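Local coordinates for protein argininosuccinate lyase (Chelativorans sp., PDB 6G3E) that acts as an ethylenediamine-N,N'-disuccinic acid (EDDS) lyase, a carbon-nitrogen lyase of the aspartase/fumarase superfamily with a broad substrate scope, at residues His50-Thr55 / Asp488-Ile493; Ala134-Arg139 / Lys181-Tyr186; Leu272-Ala277 / Gln285-Asp290; Arg355-Ala360 / Ala433-Gln438. All blocks are in the same frame, centred on the assembly; numbering follows the deposited sequence.

Interaction 1. Residues His50-Thr55 / Asp488-Ile493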
# COMPACT_ATOMS: atom_id res chain seq x y z
N HIS A 50 -1.59 -36.62 11.96
CA HIS A 50 -1.68 -36.42 13.40
C HIS A 50 -2.13 -37.70 14.10
O HIS A 50 -1.53 -38.13 15.08
CB HIS A 50 -2.65 -35.28 13.71
CG HIS A 50 -2.76 -34.96 15.16
ND1 HIS A 50 -1.73 -34.36 15.87
CD2 HIS A 50 -3.77 -35.14 16.05
CE1 HIS A 50 -2.10 -34.20 17.13
NE2 HIS A 50 -3.33 -34.66 17.26
N VAL A 51 -3.19 -38.32 13.58
CA VAL A 51 -3.71 -39.57 14.13
C VAL A 51 -2.66 -40.67 14.09
O VAL A 51 -2.49 -41.42 15.06
CB VAL A 51 -4.98 -40.00 13.37
CG1 VAL A 51 -5.34 -41.46 13.65
CG2 VAL A 51 -6.14 -39.08 13.76
N VAL A 52 -1.95 -40.79 12.97
CA VAL A 52 -0.89 -41.80 12.86
C VAL A 52 0.19 -41.56 13.91
O VAL A 52 0.66 -42.50 14.56
CB VAL A 52 -0.26 -41.80 11.44
CG1 VAL A 52 1.02 -42.63 11.41
CG2 VAL A 52 -1.25 -42.35 10.43
N MET A 53 0.59 -40.30 14.08
CA MET A 53 1.57 -39.96 15.11
C MET A 53 1.06 -40.31 16.50
O MET A 53 1.80 -40.87 17.30
CB MET A 53 1.93 -38.47 15.04
CG MET A 53 2.91 -38.03 16.11
SD MET A 53 2.14 -37.50 17.66
CE MET A 53 1.18 -36.09 17.10
N LEU A 54 -0.20 -39.98 16.80
CA LEU A 54 -0.76 -40.32 18.11
C LEU A 54 -0.73 -41.82 18.34
O LEU A 54 -0.61 -42.29 19.47
CB LEU A 54 -2.20 -39.82 18.25
CG LEU A 54 -2.46 -38.31 18.25
CD1 LEU A 54 -3.95 -38.06 18.29
CD2 LEU A 54 -1.76 -37.62 19.42
N THR A 55 -0.84 -42.58 17.25
CA THR A 55 -0.83 -44.04 17.35
C THR A 55 0.58 -44.55 17.68
O THR A 55 0.73 -45.42 18.53
CB THR A 55 -1.32 -44.69 16.05
OG1 THR A 55 -2.56 -44.10 15.65
CG2 THR A 55 -1.53 -46.18 16.25
N ASP A 488 0.51 -45.20 2.94
CA ASP A 488 0.86 -46.57 3.30
C ASP A 488 0.60 -46.82 4.78
O ASP A 488 0.08 -47.88 5.16
CB ASP A 488 2.32 -46.86 2.98
CG ASP A 488 2.61 -46.91 1.49
OD1 ASP A 488 1.65 -46.89 0.69
OD2 ASP A 488 3.80 -46.98 1.12
N SER A 489 0.96 -45.85 5.61
CA SER A 489 0.79 -45.97 7.05
C SER A 489 -0.68 -46.07 7.42
O SER A 489 -1.06 -46.86 8.28
CB SER A 489 1.43 -44.78 7.76
OG SER A 489 2.83 -44.77 7.56
N VAL A 490 -1.51 -45.27 6.75
CA VAL A 490 -2.95 -45.28 6.98
C VAL A 490 -3.55 -46.65 6.64
O VAL A 490 -4.37 -47.19 7.39
CB VAL A 490 -3.64 -44.17 6.16
CG1 VAL A 490 -5.16 -44.33 6.17
CG2 VAL A 490 -3.26 -42.80 6.69
N GLN A 491 -3.13 -47.21 5.51
CA GLN A 491 -3.66 -48.50 5.07
C GLN A 491 -3.19 -49.64 5.97
O GLN A 491 -3.96 -50.57 6.24
CB GLN A 491 -3.25 -48.79 3.62
CG GLN A 491 -4.04 -48.01 2.56
CD GLN A 491 -5.53 -47.94 2.86
OE1 GLN A 491 -6.11 -46.85 2.92
NE2 GLN A 491 -6.15 -49.09 3.04
N GLN A 492 -1.95 -49.58 6.43
CA GLN A 492 -1.44 -50.56 7.39
C GLN A 492 -2.31 -50.64 8.64
O GLN A 492 -2.71 -51.72 9.06
CB GLN A 492 0.00 -50.23 7.77
CG GLN A 492 0.99 -50.51 6.65
CD GLN A 492 2.31 -49.78 6.81
OE1 GLN A 492 2.54 -49.10 7.81
NE2 GLN A 492 3.18 -49.92 5.83
N ILE A 493 -2.60 -49.48 9.22
CA ILE A 493 -3.41 -49.41 10.42
C ILE A 493 -4.83 -49.92 10.17
O ILE A 493 -5.35 -50.73 10.94
CB ILE A 493 -3.47 -47.97 10.99
CG1 ILE A 493 -2.09 -47.56 11.51
CG2 ILE A 493 -4.52 -47.86 12.10
CD1 ILE A 493 -1.95 -46.09 11.89

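Interaction 2. Residues Ala134-Arg139 / Lys181-Tyr186. With NA (sodium ion), chain E.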
# COMPACT_ATOMS: atom_id res chain seq x y z
N ALA A 134 6.41 -22.43 -13.02
CA ALA A 134 5.96 -21.47 -14.03
C ALA A 134 7.05 -20.45 -14.35
O ALA A 134 7.26 -20.10 -15.51
CB ALA A 134 4.71 -20.75 -13.56
N VAL A 135 7.74 -19.97 -13.32
CA VAL A 135 8.81 -19.00 -13.49
C VAL A 135 10.01 -19.62 -14.23
O VAL A 135 10.68 -18.96 -15.02
CB VAL A 135 9.26 -18.42 -12.12
CG1 VAL A 135 10.48 -17.52 -12.27
CG2 VAL A 135 8.11 -17.64 -11.50
N ILE A 136 10.27 -20.90 -13.98
CA ILE A 136 11.29 -21.61 -14.74
C ILE A 136 10.87 -21.67 -16.21
O ILE A 136 11.69 -21.43 -17.10
CB ILE A 136 11.52 -23.04 -14.20
CG1 ILE A 136 12.29 -22.97 -12.87
CG2 ILE A 136 12.32 -23.88 -15.19
CD1 ILE A 136 12.36 -24.29 -12.12
N GLY A 137 9.60 -21.97 -16.47
CA GLY A 137 9.09 -22.01 -17.84
C GLY A 137 9.23 -20.67 -18.55
O GLY A 137 9.51 -20.60 -19.75
N TYR A 138 9.01 -19.61 -17.79
CA TYR A 138 9.14 -18.24 -18.28
C TYR A 138 10.61 -17.96 -18.64
O TYR A 138 10.92 -17.48 -19.74
CB TYR A 138 8.63 -17.29 -17.19
CG TYR A 138 8.57 -15.80 -17.48
CD1 TYR A 138 8.42 -15.30 -18.77
CD2 TYR A 138 8.63 -14.90 -16.43
CE1 TYR A 138 8.35 -13.92 -19.00
CE2 TYR A 138 8.55 -13.54 -16.64
CZ TYR A 138 8.42 -13.05 -17.92
OH TYR A 138 8.35 -11.69 -18.09
N ARG A 139 11.51 -18.31 -17.73
CA ARG A 139 12.93 -18.10 -17.97
C ARG A 139 13.43 -18.93 -19.15
O ARG A 139 14.25 -18.47 -19.94
CB ARG A 139 13.74 -18.42 -16.72
CG ARG A 139 15.18 -17.92 -16.80
CD ARG A 139 16.02 -18.37 -15.62
NE ARG A 139 17.39 -17.91 -15.75
CZ ARG A 139 18.38 -18.26 -14.94
NH1 ARG A 139 18.15 -19.08 -13.93
NH2 ARG A 139 19.61 -17.78 -15.13
N LYS A 181 17.27 -14.19 -10.01
CA LYS A 181 17.26 -13.67 -8.66
C LYS A 181 15.90 -13.85 -7.99
O LYS A 181 15.82 -14.09 -6.79
CB LYS A 181 17.68 -12.20 -8.66
CG LYS A 181 19.17 -12.03 -8.88
CD LYS A 181 19.61 -10.58 -8.75
CE LYS A 181 19.21 -9.76 -9.96
NZ LYS A 181 19.85 -8.42 -9.96
N ASN A 182 14.83 -13.76 -8.77
CA ASN A 182 13.50 -14.03 -8.23
C ASN A 182 13.35 -15.51 -7.88
O ASN A 182 12.70 -15.84 -6.89
CB ASN A 182 12.43 -13.58 -9.22
CG ASN A 182 12.14 -12.09 -9.12
OD1 ASN A 182 12.02 -11.54 -8.02
ND2 ASN A 182 12.06 -11.43 -10.26
N LEU A 183 13.96 -16.39 -8.66
CA LEU A 183 13.94 -17.81 -8.32
C LEU A 183 14.67 -18.06 -7.00
O LEU A 183 14.23 -18.88 -6.19
CB LEU A 183 14.54 -18.64 -9.45
CG LEU A 183 13.59 -18.85 -10.63
CD1 LEU A 183 14.36 -19.28 -11.87
CD2 LEU A 183 12.52 -19.88 -10.30
N ASP A 184 15.77 -17.34 -6.77
CA ASP A 184 16.45 -17.39 -5.47
C ASP A 184 15.54 -16.90 -4.35
O ASP A 184 15.50 -17.51 -3.27
CB ASP A 184 17.72 -16.54 -5.49
CG ASP A 184 18.87 -17.21 -6.22
OD1 ASP A 184 18.92 -18.46 -6.28
OD2 ASP A 184 19.75 -16.47 -6.72
N ARG A 185 14.82 -15.80 -4.58
CA ARG A 185 13.88 -15.29 -3.57
C ARG A 185 12.88 -16.36 -3.20
O ARG A 185 12.61 -16.58 -2.03
CB ARG A 185 13.13 -14.05 -4.07
CG ARG A 185 13.97 -12.79 -4.06
CD ARG A 185 13.17 -11.52 -4.39
NE ARG A 185 14.08 -10.39 -4.40
CZ ARG A 185 14.67 -9.89 -5.49
NH1 ARG A 185 14.40 -10.37 -6.70
NH2 ARG A 185 15.53 -8.89 -5.36
N TYR A 186 12.32 -17.01 -4.22
CA TYR A 186 11.30 -18.03 -3.99
C TYR A 186 11.85 -19.25 -3.26
O TYR A 186 11.19 -19.81 -2.38
CB TYR A 186 10.67 -18.45 -5.33
CG TYR A 186 9.55 -17.55 -5.82
CD1 TYR A 186 8.44 -17.28 -5.03
CD2 TYR A 186 9.57 -17.02 -7.11
CE1 TYR A 186 7.40 -16.47 -5.49
CE2 TYR A 186 8.54 -16.21 -7.57
CZ TYR A 186 7.46 -15.95 -6.75
OH TYR A 186 6.42 -15.15 -7.20
NA NA E . 21.19 -17.32 -8.43
O HOH W 1 21.30 -19.54 -7.35
O HOH W 2 19.27 -18.21 -9.28
O HOH W 3 21.97 -18.66 -10.22
O HOH W 4 21.30 -15.35 -9.39
O HOH W 5 23.08 -16.62 -6.82

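Interaction 3. Residues Leu272-Ala277 / Gln285-Asp290. With FMT (formic acid), chain C.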
# COMPACT_ATOMS: atom_id res chain seq x y z
N LEU A 272 2.90 -8.53 -31.65
CA LEU A 272 2.39 -9.68 -30.93
C LEU A 272 1.89 -10.72 -31.92
O LEU A 272 1.36 -10.37 -32.98
CB LEU A 272 1.24 -9.29 -30.00
CG LEU A 272 1.57 -8.48 -28.75
CD1 LEU A 272 0.26 -8.14 -28.05
CD2 LEU A 272 2.50 -9.24 -27.82
N ASP A 273 2.05 -11.99 -31.58
CA ASP A 273 1.39 -13.03 -32.34
C ASP A 273 -0.12 -12.84 -32.18
O ASP A 273 -0.60 -12.47 -31.10
CB ASP A 273 1.80 -14.41 -31.86
CG ASP A 273 1.26 -15.50 -32.76
OD1 ASP A 273 1.84 -15.69 -33.85
OD2 ASP A 273 0.27 -16.16 -32.39
N ALA A 274 -0.85 -13.09 -33.25
CA ALA A 274 -2.30 -12.94 -33.24
C ALA A 274 -2.95 -13.68 -32.06
O ALA A 274 -3.95 -13.22 -31.51
CB ALA A 274 -2.89 -13.45 -34.55
N SER A 275 -2.36 -14.80 -31.66
CA SER A 275 -2.93 -15.62 -30.61
C SER A 275 -2.77 -15.00 -29.22
O SER A 275 -3.28 -15.54 -28.24
CB SER A 275 -2.30 -17.02 -30.61
OG SER A 275 -0.93 -16.98 -30.24
N PHE A 276 -2.08 -13.87 -29.14
CA PHE A 276 -1.92 -13.14 -27.88
C PHE A 276 -2.43 -11.71 -28.00
O PHE A 276 -2.14 -10.87 -27.15
CB PHE A 276 -0.46 -13.17 -27.44
CG PHE A 276 -0.03 -14.50 -26.91
CD1 PHE A 276 -0.29 -14.84 -25.60
CD2 PHE A 276 0.61 -15.42 -27.73
CE1 PHE A 276 0.08 -16.07 -25.10
CE2 PHE A 276 0.98 -16.65 -27.24
CZ PHE A 276 0.71 -16.98 -25.92
N ALA A 277 -3.22 -11.45 -29.04
CA ALA A 277 -3.81 -10.14 -29.25
C ALA A 277 -5.32 -10.24 -29.41
O ALA A 277 -5.85 -11.28 -29.79
CB ALA A 277 -3.19 -9.48 -30.48
N GLN A 285 -9.45 -1.53 -37.01
CA GLN A 285 -8.00 -1.56 -37.25
C GLN A 285 -7.22 -2.09 -36.05
O GLN A 285 -6.03 -2.38 -36.17
CB GLN A 285 -7.48 -0.17 -37.63
CG GLN A 285 -7.14 0.79 -36.47
CD GLN A 285 -8.36 1.47 -35.87
OE1 GLN A 285 -9.50 1.23 -36.29
NE2 GLN A 285 -8.12 2.34 -34.89
N LYS A 286 -7.87 -2.21 -34.89
CA LYS A 286 -7.12 -2.51 -33.67
C LYS A 286 -6.58 -3.93 -33.63
O LYS A 286 -7.28 -4.91 -33.90
CB LYS A 286 -7.98 -2.28 -32.42
CG LYS A 286 -8.22 -0.81 -32.07
CD LYS A 286 -6.91 -0.08 -31.78
CE LYS A 286 -7.06 0.94 -30.67
NZ LYS A 286 -7.23 0.30 -29.33
N LYS A 287 -5.29 -4.02 -33.31
CA LYS A 287 -4.68 -5.25 -32.85
C LYS A 287 -4.19 -4.95 -31.43
O LYS A 287 -3.12 -4.37 -31.26
CB LYS A 287 -3.54 -5.70 -33.77
CG LYS A 287 -2.94 -7.04 -33.38
CD LYS A 287 -1.98 -7.55 -34.42
CE LYS A 287 -1.18 -8.72 -33.88
NZ LYS A 287 -0.66 -9.60 -34.96
N ASN A 288 -5.00 -5.31 -30.44
CA ASN A 288 -4.80 -4.82 -29.08
C ASN A 288 -3.96 -5.74 -28.20
O ASN A 288 -4.10 -6.96 -28.24
CB ASN A 288 -6.16 -4.59 -28.40
CG ASN A 288 -6.87 -3.34 -28.89
OD1 ASN A 288 -6.23 -2.34 -29.24
ND2 ASN A 288 -8.20 -3.38 -28.90
N PRO A 289 -3.08 -5.15 -27.38
CA PRO A 289 -2.21 -5.93 -26.49
C PRO A 289 -2.93 -6.36 -25.21
O PRO A 289 -2.45 -6.09 -24.11
CB PRO A 289 -1.08 -4.95 -26.20
CG PRO A 289 -1.76 -3.62 -26.20
CD PRO A 289 -2.78 -3.70 -27.29
N ASP A 290 -4.06 -7.03 -25.36
CA ASP A 290 -4.86 -7.46 -24.21
C ASP A 290 -4.08 -8.38 -23.28
O ASP A 290 -4.21 -8.30 -22.06
CB ASP A 290 -6.14 -8.14 -24.69
CG ASP A 290 -7.09 -7.19 -25.40
OD1 ASP A 290 -7.25 -6.04 -24.92
OD2 ASP A 290 -7.67 -7.58 -26.43
C FMT C . -10.32 -0.57 -27.79
O1 FMT C . -10.21 0.50 -27.20
O2 FMT C . -9.58 -0.87 -28.73

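Interaction 4. Residues Arg355-Ala360 / Ala433-Gln438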
# COMPACT_ATOMS: atom_id res chain seq x y z
N ARG A 355 13.18 -2.83 -39.34
CA ARG A 355 12.89 -1.55 -38.70
C ARG A 355 13.76 -1.34 -37.46
O ARG A 355 14.19 -0.22 -37.18
CB ARG A 355 11.42 -1.42 -38.31
CG ARG A 355 11.13 -0.00 -37.82
CD ARG A 355 9.66 0.36 -37.76
NE ARG A 355 9.10 0.62 -39.09
CZ ARG A 355 8.25 -0.18 -39.73
NH1 ARG A 355 7.84 -1.32 -39.18
NH2 ARG A 355 7.79 0.16 -40.93
N MET A 356 14.01 -2.41 -36.72
CA MET A 356 14.91 -2.34 -35.57
C MET A 356 16.26 -1.78 -35.98
O MET A 356 16.79 -0.86 -35.36
CB MET A 356 15.11 -3.71 -34.93
CG MET A 356 13.97 -4.18 -34.04
SD MET A 356 14.24 -5.88 -33.54
CE MET A 356 13.07 -6.04 -32.19
N ARG A 357 16.83 -2.35 -37.04
CA ARG A 357 18.13 -1.92 -37.52
C ARG A 357 18.08 -0.49 -38.06
O ARG A 357 19.00 0.29 -37.83
CB ARG A 357 18.66 -2.86 -38.61
CG ARG A 357 19.97 -2.36 -39.20
CD ARG A 357 20.62 -3.38 -40.13
NE ARG A 357 22.06 -3.44 -39.88
CZ ARG A 357 22.91 -2.44 -40.10
NH1 ARG A 357 24.21 -2.60 -39.84
NH2 ARG A 357 22.48 -1.28 -40.59
N GLN A 358 17.01 -0.15 -38.77
CA GLN A 358 16.86 1.20 -39.31
C GLN A 358 16.91 2.27 -38.21
O GLN A 358 17.59 3.28 -38.36
CB GLN A 358 15.56 1.33 -40.10
CG GLN A 358 15.31 2.71 -40.68
CD GLN A 358 13.86 2.95 -41.06
OE1 GLN A 358 13.22 2.10 -41.68
NE2 GLN A 358 13.34 4.11 -40.66
N TYR A 359 16.17 2.05 -37.12
CA TYR A 359 16.21 2.97 -35.99
C TYR A 359 17.62 3.08 -35.42
O TYR A 359 18.09 4.18 -35.14
CB TYR A 359 15.25 2.51 -34.88
CG TYR A 359 13.77 2.71 -35.16
CD1 TYR A 359 13.33 3.53 -36.19
CD2 TYR A 359 12.82 2.08 -34.38
CE1 TYR A 359 11.98 3.71 -36.43
CE2 TYR A 359 11.47 2.26 -34.61
CZ TYR A 359 11.05 3.07 -35.63
OH TYR A 359 9.70 3.23 -35.85
N ALA A 360 18.27 1.94 -35.24
CA ALA A 360 19.63 1.91 -34.73
C ALA A 360 20.58 2.72 -35.61
O ALA A 360 21.43 3.45 -35.11
CB ALA A 360 20.12 0.47 -34.61
N ALA A 433 32.32 4.52 -36.54
CA ALA A 433 31.72 4.88 -35.27
C ALA A 433 30.19 4.87 -35.35
O ALA A 433 29.52 4.53 -34.38
CB ALA A 433 32.21 6.25 -34.83
N LEU A 434 29.66 5.22 -36.51
CA LEU A 434 28.22 5.38 -36.69
C LEU A 434 27.53 4.11 -37.20
O LEU A 434 26.32 4.10 -37.40
CB LEU A 434 27.95 6.55 -37.64
CG LEU A 434 28.47 7.90 -37.15
CD1 LEU A 434 28.20 9.01 -38.17
CD2 LEU A 434 27.89 8.28 -35.80
N ASP A 435 28.31 3.05 -37.39
CA ASP A 435 27.77 1.75 -37.81
C ASP A 435 27.19 1.01 -36.59
O ASP A 435 27.96 0.59 -35.71
CB ASP A 435 28.87 0.93 -38.50
CG ASP A 435 28.39 -0.43 -39.00
OD1 ASP A 435 27.44 -1.01 -38.43
OD2 ASP A 435 28.99 -0.95 -39.96
N PRO A 436 25.86 0.82 -36.54
CA PRO A 436 25.25 0.25 -35.33
C PRO A 436 25.70 -1.18 -35.02
O PRO A 436 25.81 -1.53 -33.85
CB PRO A 436 23.75 0.29 -35.64
CG PRO A 436 23.67 0.27 -37.11
CD PRO A 436 24.85 1.06 -37.59
N TRP A 437 25.95 -1.99 -36.04
CA TRP A 437 26.46 -3.33 -35.78
C TRP A 437 27.86 -3.27 -35.16
O TRP A 437 28.18 -4.05 -34.26
CB TRP A 437 26.50 -4.17 -37.06
CG TRP A 437 26.91 -5.60 -36.80
CD1 TRP A 437 27.94 -6.27 -37.39
CD2 TRP A 437 26.31 -6.50 -35.87
NE1 TRP A 437 28.02 -7.55 -36.87
CE2 TRP A 437 27.03 -7.71 -35.94
CE3 TRP A 437 25.24 -6.41 -34.97
CZ2 TRP A 437 26.70 -8.82 -35.16
CZ3 TRP A 437 24.92 -7.51 -34.21
CH2 TRP A 437 25.65 -8.70 -34.30
N GLN A 438 28.69 -2.34 -35.62
CA GLN A 438 30.01 -2.17 -35.02
C GLN A 438 29.91 -1.63 -33.59
O GLN A 438 30.77 -1.92 -32.76
CB GLN A 438 30.90 -1.25 -35.86
CG GLN A 438 31.43 -1.90 -37.14
CD GLN A 438 32.37 -0.99 -37.90
OE1 GLN A 438 33.46 -0.67 -37.42
NE2 GLN A 438 31.94 -0.55 -39.08

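Interaction 1. Residues His50-Thr55 / Asp488-Ile493
Val52 is the residue that fills this helix crossing. With CG1 anti to the backbone N (chi1 168°), its CG2 methyl falls beside that N and meets the end of Ile493 at CD1, 4.1 Å away, the two side chains lying at a slant to each other. The same CG2 is 4.3 Å from Val490 CG2, while the other branch, CG1, rests beside Ser489 CB. That is the snug part: a valine reaching into a patch made by Ser489, Val490 and, one turn on, Ile493. The helices are not side by side; their axes pass 10.5 Å apart at 58°, a crossing by which the far end of the long helix 451-500 meets helix 35-56 near the N-terminus. Elsewhere Val51 packs on helix 62-79 and Val52 also touches Leu218. Toward solvent the contact thins out. Thr55 OG1 lies 4.3 Å from Ile493 CD1, a loose contact; the hydroxyl gives a hydrogen bond of 2.7 Å from OG1 to Val51 O, which takes Thr55 N from the other face of its plane. Thr55 OG1 is also bonded to Ser65, and Ser489 OG turns back to Thr485 O.

Interaction 2. Residues Ala134-Arg139 / Lys181-Tyr186
Leu183 packs its CD2 methyl against both Val135 and Ile136. CD2 meets Val135 CG1 at 3.7 Å, the two side chains reaching for each other tip to tip, and lies 4.0 Å from Ile136 CG1, whose side chain runs across that of the leucine at about a right angle. With CG anti to the carbonyl carbon (chi1 -78°), Leu183 directs both methyls at the other helix, and its second one, CD1, takes Arg139 CD at 4.2 Å. A turn further along, Tyr186 CE2 comes to 4.2 Å from Val135 CG2. No hydrogen bond joins the two segments; the interface is purely apolar and buried. The helices run antiparallel, 169° between their directions and 10.7 Å between their axes, as neighbours in the long helical bundle that forms the core of each subunit in this superfamily. The next shell fixes the polar ends. Arg139 has salt bridges to Glu464 and Asp468 of helix 451-500, and Tyr186 OH is bonded to Asn245. On the far side of helix 168-193, Asp184 OD2 binds a sodium ion at 2.4 Å, five waters completing six ligands; water 1 also donates to Asp184 OD1 (2.8 Å), which in addition has a salt bridge to Arg187. Lys181 and Arg185 pair with Glu230 and Glu240 of the second subunit.

Interaction 3. Residues Leu272-Ala277 / Gln285-Asp290
Of the flat groups here, the peptide carbonyl of Leu272 carries the cross-link: Lys287 NZ meets its O at 2.9 Å, nearly along the C=O axis (162°). The carboxylate of Asp273 is gripped twice at OD2, by Ser275 N from above its plane, which makes an Asx turn, and by Ser275 OG on the anti side at 2.6 Å. The amide of Asn288 works at both ends. Its OD1 accepts from Lys286 NZ (2.8 Å), slightly tilted from the carbonyl plane, while its ND2 donates to formate O2. Lys286 NZ, brought round by a chain bent at three torsions, holds that same formate O2 at 2.7 Å. Lys287, by contrast, runs extended from a CG anti to its backbone N (chi1 -175°), passing Ala277 CB at 3.8 Å from CG before reaching Leu272 O and a salt bridge with Glu271. The side chains of Leu272 and Pro289 cross at about a right angle, CD1 of the leucine 3.7 Å from the proline CA. Lys286 and Asn288 belong to the superfamily's signature loop and bind succinate and fumarate in other crystals of this enzyme; the formate lies in that pocket, bonded also to Thr158 of the third subunit and Asn113 of the fourth. A leucine in place of Lys286 would probably leave formate O2 short of a donor and the Asn288 amide freer to turn. The two segments follow strand 270-271 and lead into helix 290-301, with Leu272 against helices 329-348 and 236-262 and Phe276 against helix 20-31.

Interaction 4. Residues Arg355-Ala360 / Ala433-Gln438
Arg357 lays its guanidinium across Pro436, the two side chains at about a right angle: Pro436 CG lies over one face, 4.0 Å from NH2. At the edge of the group, close to its plane, is Asp435 OD1, 3.9 Å from NH1, a long salt bridge in which the guanidinium and carboxylate planes are turned 70° apart, far from a flat two-pronged pairing. NH1 also touches Trp437 CB at 3.9 Å, the guanidinium standing at 47° to the indole. The arginine gets there because CG is anti to its backbone N (chi1 176°) and the chain bends at its third torsion. About a turn on from the arginine, the contact is apolar and close, with Ala360 CB directed at Pro436 CB, 3.8 Å away. This is the start of helix 436-442, with Asp435 as its N-cap and the proline in the first turn. Asp435 OD1 accepts weakly from Trp437 N and from Gln438 N, and OD2 takes Gln438 NE2 at 3.1 Å; the donor comes from above the carboxylate, while OD2 lies near the plane of the amide. Gln438 NE2 also reaches Asp432. Putting an alanine at Asp435 would probably leave the first-turn amides without their cap and take the counter-charge from the edge of Arg357. Helix 353-362 also packs on strand 153-158, with Met356 on Met154, Arg357 on Val153 and Ala360 on Val155, whereas Trp437 touches Asp151 just before that strand.

In the fold
The four contacts spread along an elongated subunit. Interaction 2 lies near its middle, in the helical bundle; interactions 1 and 4 lie toward opposite ends, their centres about 69 Å apart. Along the chain, interaction 1 joins residues near both termini and so spans the other three, which follow one another in series. Helix 451-500 runs between interaction 1, where it carries 488-493, and interaction 2, where it packs on helix 112-147. Helix 329-348 touches interactions 2 and 3, whose centres are about 26 Å apart, and strand 270-271, just before interaction 3, pairs with strand 350-351, just before helix 353-362 of interaction 4. Only interaction 3 sits at the substrate pocket, where several subunits meet.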